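Local structure of HEPN domain-containing protein (Thermotoga maritima, 1O3U) at residues N33-A43 / H83-C91. The protein is of unknown function but belongs to the HEPN family of helical domains, many of whose members probably act on nucleotides or RNA. Numbering follows the deposited sequence. Where two conformers were deposited one is given.
Sequences NWACFSSQQAA and HALELDKAC
A disulfide in the HEPN domain ties C36 on helix 32-54 to C91, in the segment that follows helix 78-88. The bond from C36 SG to C91 SG is 2.0 Å long. In one of its two conformers C36 holds its sulfur anti to the backbone N (chi1 173°), and this carries SG across to the incoming loop. C91 CB lies 3.7 Å from N33 O, so the loop runs close over the first turn of the 33-43 segment.

One turn on from C36, Q40 meets the end of the other helix. Its chain is extended beyond CG and takes the amide to the last turn. There Q40 NE2 donates to L87 O at 2.6 Å, although the position of this carbonyl oxygen is less certain. K89 O is also near the amide nitrogen, but the angle is too poor for a bond. On the other side of the amide, Q40 OE1 lies 3.5 Å from C91 SG. With an alanine here, the amide between L87 and C91 SG is gone, which would probably open a gap between the helix end and the disulfide and cost L87 O its apparent donor.

L87 supplies the apolar part with its two methyl branches. L87 CD2 rests against S39 CB at 3.8 Å, and L87 CD1 meets A43 CB at 3.9 Å. S39 OG turns back to its own helix and bonds A35 O, which also accepts from S39 N. L87 also packs on I124, and C36 on L117, both of helix 104-132.

The two helix segments cross at -130°, with axes 9.7 Å apart. The arrangement is helix-helix packing reinforced by a disulfide from the long helix to the loop after the short one, within the all-helical HEPN fold.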
loop_
_atom_site.group_PDB
_atom_site.type_symbol
_atom_site.label_atom_id
_atom_site.label_comp_id
_atom_site.label_asym_id
_atom_site.label_seq_id
_atom_site.Cartn_x
_atom_site.Cartn_y
_atom_site.Cartn_z
ATOM N N ASN A 33 -11.479 4.125 8.952
ATOM C CA ASN A 33 -11.229 4.539 7.595
ATOM C C ASN A 33 -9.917 4.012 7.057
ATOM O O ASN A 33 -9.860 3.472 5.950
ATOM C CB ASN A 33 -11.267 6.083 7.440
ATOM C CG ASN A 33 -10.238 6.848 8.344
ATOM O OD1 ASN A 33 -9.796 6.390 9.446
ATOM N ND2 ASN A 33 -9.870 8.049 7.877
ATOM N N TRP A 34 -8.872 4.139 7.847
ATOM C CA TRP A 34 -7.561 3.698 7.401
ATOM C C TRP A 34 -7.482 2.173 7.371
ATOM O O TRP A 34 -6.847 1.603 6.479
ATOM C CB TRP A 34 -6.475 4.317 8.283
ATOM C CG TRP A 34 -6.226 5.756 7.941
ATOM C CD1 TRP A 34 -6.360 6.828 8.771
ATOM C CD2 TRP A 34 -5.810 6.281 6.672
ATOM N NE1 TRP A 34 -6.045 7.988 8.102
ATOM C CE2 TRP A 34 -5.689 7.681 6.811
ATOM C CE3 TRP A 34 -5.503 5.706 5.427
ATOM C CZ2 TRP A 34 -5.297 8.508 5.757
ATOM C CZ3 TRP A 34 -5.099 6.518 4.391
ATOM C CH2 TRP A 34 -5.011 7.915 4.553
ATOM N N ALA A 35 -8.172 1.510 8.300
ATOM C CA ALA A 35 -8.207 0.057 8.319
ATOM C C ALA A 35 -8.828 -0.466 7.015
ATOM O O ALA A 35 -8.350 -1.426 6.448
ATOM C CB ALA A 35 -8.960 -0.464 9.526
ATOM N N CYS A 36 -9.894 0.176 6.580
ATOM C CA CYS A 36 -10.538 -0.113 5.310
ATOM C C CYS A 36 -9.554 0.038 4.158
ATOM O O CYS A 36 -9.383 -0.853 3.353
ATOM C CB CYS A 36 -11.711 0.827 5.124
ATOM S SG CYS A 36 -12.465 0.710 3.517
ATOM N N PHE A 37 -8.850 1.162 4.131
ATOM C CA PHE A 37 -7.869 1.435 3.072
ATOM C C PHE A 37 -6.767 0.357 2.981
ATOM O O PHE A 37 -6.481 -0.177 1.908
ATOM C CB PHE A 37 -7.264 2.818 3.332
ATOM C CG PHE A 37 -6.189 3.193 2.372
ATOM C CD1 PHE A 37 -6.499 3.582 1.087
ATOM C CD2 PHE A 37 -4.863 3.190 2.763
ATOM C CE1 PHE A 37 -5.499 3.950 0.190
ATOM C CE2 PHE A 37 -3.863 3.527 1.865
ATOM C CZ PHE A 37 -4.181 3.934 0.598
ATOM N N SER A 38 -6.154 0.044 4.118
ATOM C CA SER A 38 -5.091 -0.953 4.200
ATOM C C SER A 38 -5.597 -2.343 3.767
ATOM O O SER A 38 -4.864 -3.123 3.171
ATOM C CB SER A 38 -4.584 -1.051 5.624
ATOM O OG SER A 38 -3.857 0.105 5.976
ATOM N N SER A 39 -6.834 -2.667 4.137
ATOM C CA SER A 39 -7.455 -3.954 3.786
ATOM C C SER A 39 -7.590 -4.110 2.244
ATOM O O SER A 39 -7.315 -5.195 1.680
ATOM C CB SER A 39 -8.840 -4.059 4.458
ATOM O OG SER A 39 -8.680 -4.151 5.861
ATOM N N GLN A 40 -8.020 -3.035 1.587
ATOM C CA GLN A 40 -8.108 -3.014 0.124
ATOM C C GLN A 40 -6.737 -3.318 -0.489
ATOM O O GLN A 40 -6.624 -4.176 -1.351
ATOM C CB GLN A 40 -8.569 -1.636 -0.387
ATOM C CG GLN A 40 -9.966 -1.283 -0.143
ATOM C CD GLN A 40 -10.273 0.146 -0.623
ATOM O OE1 GLN A 40 -9.447 1.063 -0.466
ATOM N NE2 GLN A 40 -11.431 0.326 -1.222
ATOM N N GLN A 41 -5.702 -2.611 -0.023
ATOM C CA GLN A 41 -4.333 -2.814 -0.501
ATOM C C GLN A 41 -3.804 -4.241 -0.265
ATOM O O GLN A 41 -3.193 -4.850 -1.166
ATOM C CB GLN A 41 -3.411 -1.767 0.112
ATOM C CG GLN A 41 -3.805 -0.324 -0.222
ATOM C CD GLN A 41 -3.516 -0.001 -1.662
ATOM O OE1 GLN A 41 -2.449 -0.385 -2.189
ATOM N NE2 GLN A 41 -4.459 0.669 -2.326
ATOM N N ALA A 42 -4.080 -4.786 0.916
ATOM C CA ALA A 42 -3.649 -6.139 1.276
ATOM C C ALA A 42 -4.272 -7.143 0.309
ATOM O O ALA A 42 -3.588 -8.037 -0.176
ATOM C CB ALA A 42 -4.046 -6.456 2.656
ATOM N N ALA A 43 -5.569 -6.983 0.026
ATOM C CA ALA A 43 -6.281 -7.949 -0.842
ATOM C C ALA A 43 -5.737 -7.851 -2.286
ATOM O O ALA A 43 -5.488 -8.853 -2.953
ATOM C CB ALA A 43 -7.754 -7.683 -0.813
ATOM N N HIS A 83 -16.880 -10.521 -1.182
ATOM C CA HIS A 83 -16.005 -9.752 -0.283
ATOM C C HIS A 83 -15.191 -8.710 -1.042
ATOM O O HIS A 83 -14.989 -7.588 -0.566
ATOM C CB HIS A 83 -15.029 -10.660 0.463
ATOM C CG HIS A 83 -15.671 -11.680 1.351
ATOM N ND1 HIS A 83 -16.993 -11.627 1.729
ATOM C CD2 HIS A 83 -15.149 -12.776 1.957
ATOM C CE1 HIS A 83 -17.272 -12.661 2.503
ATOM N NE2 HIS A 83 -16.158 -13.352 2.693
ATOM N N ALA A 84 -14.709 -9.104 -2.221
ATOM C CA ALA A 84 -13.885 -8.234 -3.038
ATOM C C ALA A 84 -14.673 -7.001 -3.416
ATOM O O ALA A 84 -14.152 -5.910 -3.422
ATOM C CB ALA A 84 -13.421 -8.937 -4.270
ATOM N N LEU A 85 -15.941 -7.181 -3.708
ATOM C CA LEU A 85 -16.762 -6.064 -4.143
ATOM C C LEU A 85 -16.987 -5.111 -2.987
ATOM O O LEU A 85 -16.974 -3.917 -3.200
ATOM C CB LEU A 85 -18.066 -6.551 -4.733
ATOM C CG LEU A 85 -17.762 -7.196 -6.091
ATOM C CD1 LEU A 85 -18.845 -8.213 -6.463
ATOM C CD2 LEU A 85 -17.606 -6.122 -7.160
ATOM N N GLU A 86 -17.116 -5.641 -1.769
ATOM C CA GLU A 86 -17.230 -4.806 -0.586
ATOM C C GLU A 86 -15.941 -4.027 -0.327
ATOM O O GLU A 86 -15.973 -2.861 0.073
ATOM C CB GLU A 86 -17.570 -5.637 0.642
ATOM C CG GLU A 86 -18.918 -6.303 0.572
ATOM C CD GLU A 86 -20.044 -5.363 0.917
ATOM O OE1 GLU A 86 -20.019 -4.780 2.020
ATOM O OE2 GLU A 86 -20.954 -5.216 0.079
ATOM N N LEU A 87 -14.808 -4.667 -0.570
ATOM C CA LEU A 87 -13.514 -4.043 -0.356
ATOM C C LEU A 87 -13.245 -2.963 -1.380
ATOM O O LEU A 87 -12.518 -2.010 -1.107
ATOM C CB LEU A 87 -12.417 -5.082 -0.481
ATOM C CG LEU A 87 -12.167 -5.911 0.747
ATOM C CD1 LEU A 87 -11.429 -7.205 0.321
ATOM C CD2 LEU A 87 -11.351 -5.053 1.746
ATOM N N ASP A 88 -13.833 -3.119 -2.553
ATOM C CA ASP A 88 -13.643 -2.176 -3.637
ATOM C C ASP A 88 -14.287 -0.815 -3.371
ATOM O O ASP A 88 -13.882 0.178 -3.979
ATOM C CB ASP A 88 -14.196 -2.748 -4.931
ATOM C CG ASP A 88 -13.760 -1.956 -6.141
ATOM O OD1 ASP A 88 -12.567 -1.598 -6.212
ATOM O OD2 ASP A 88 -14.536 -1.651 -7.058
ATOM N N LYS A 89 -15.283 -0.773 -2.494
ATOM C CA LYS A 89 -16.013 0.475 -2.200
ATOM C C LYS A 89 -15.190 1.523 -1.436
ATOM O O LYS A 89 -14.235 1.193 -0.740
ATOM C CB LYS A 89 -17.286 0.154 -1.412
ATOM C CG LYS A 89 -18.335 -0.634 -2.200
ATOM C CD LYS A 89 -19.220 -1.448 -1.260
ATOM C CE LYS A 89 -20.209 -2.333 -2.009
ATOM N NZ LYS A 89 -21.580 -1.742 -2.010
ATOM N N ALA A 90 -15.599 2.789 -1.534
ATOM C CA ALA A 90 -14.828 3.912 -0.989
ATOM C C ALA A 90 -14.614 3.818 0.526
ATOM O O ALA A 90 -15.549 3.468 1.275
ATOM C CB ALA A 90 -15.524 5.238 -1.334
ATOM N N CYS A 91 -13.385 4.112 0.962
ATOM C CA CYS A 91 -13.047 4.239 2.384
ATOM C C CYS A 91 -13.048 5.708 2.804
ATOM O O CYS A 91 -13.762 6.099 3.726
ATOM C CB CYS A 91 -11.660 3.667 2.669
ATOM S SG CYS A 91 -11.457 1.927 2.222
#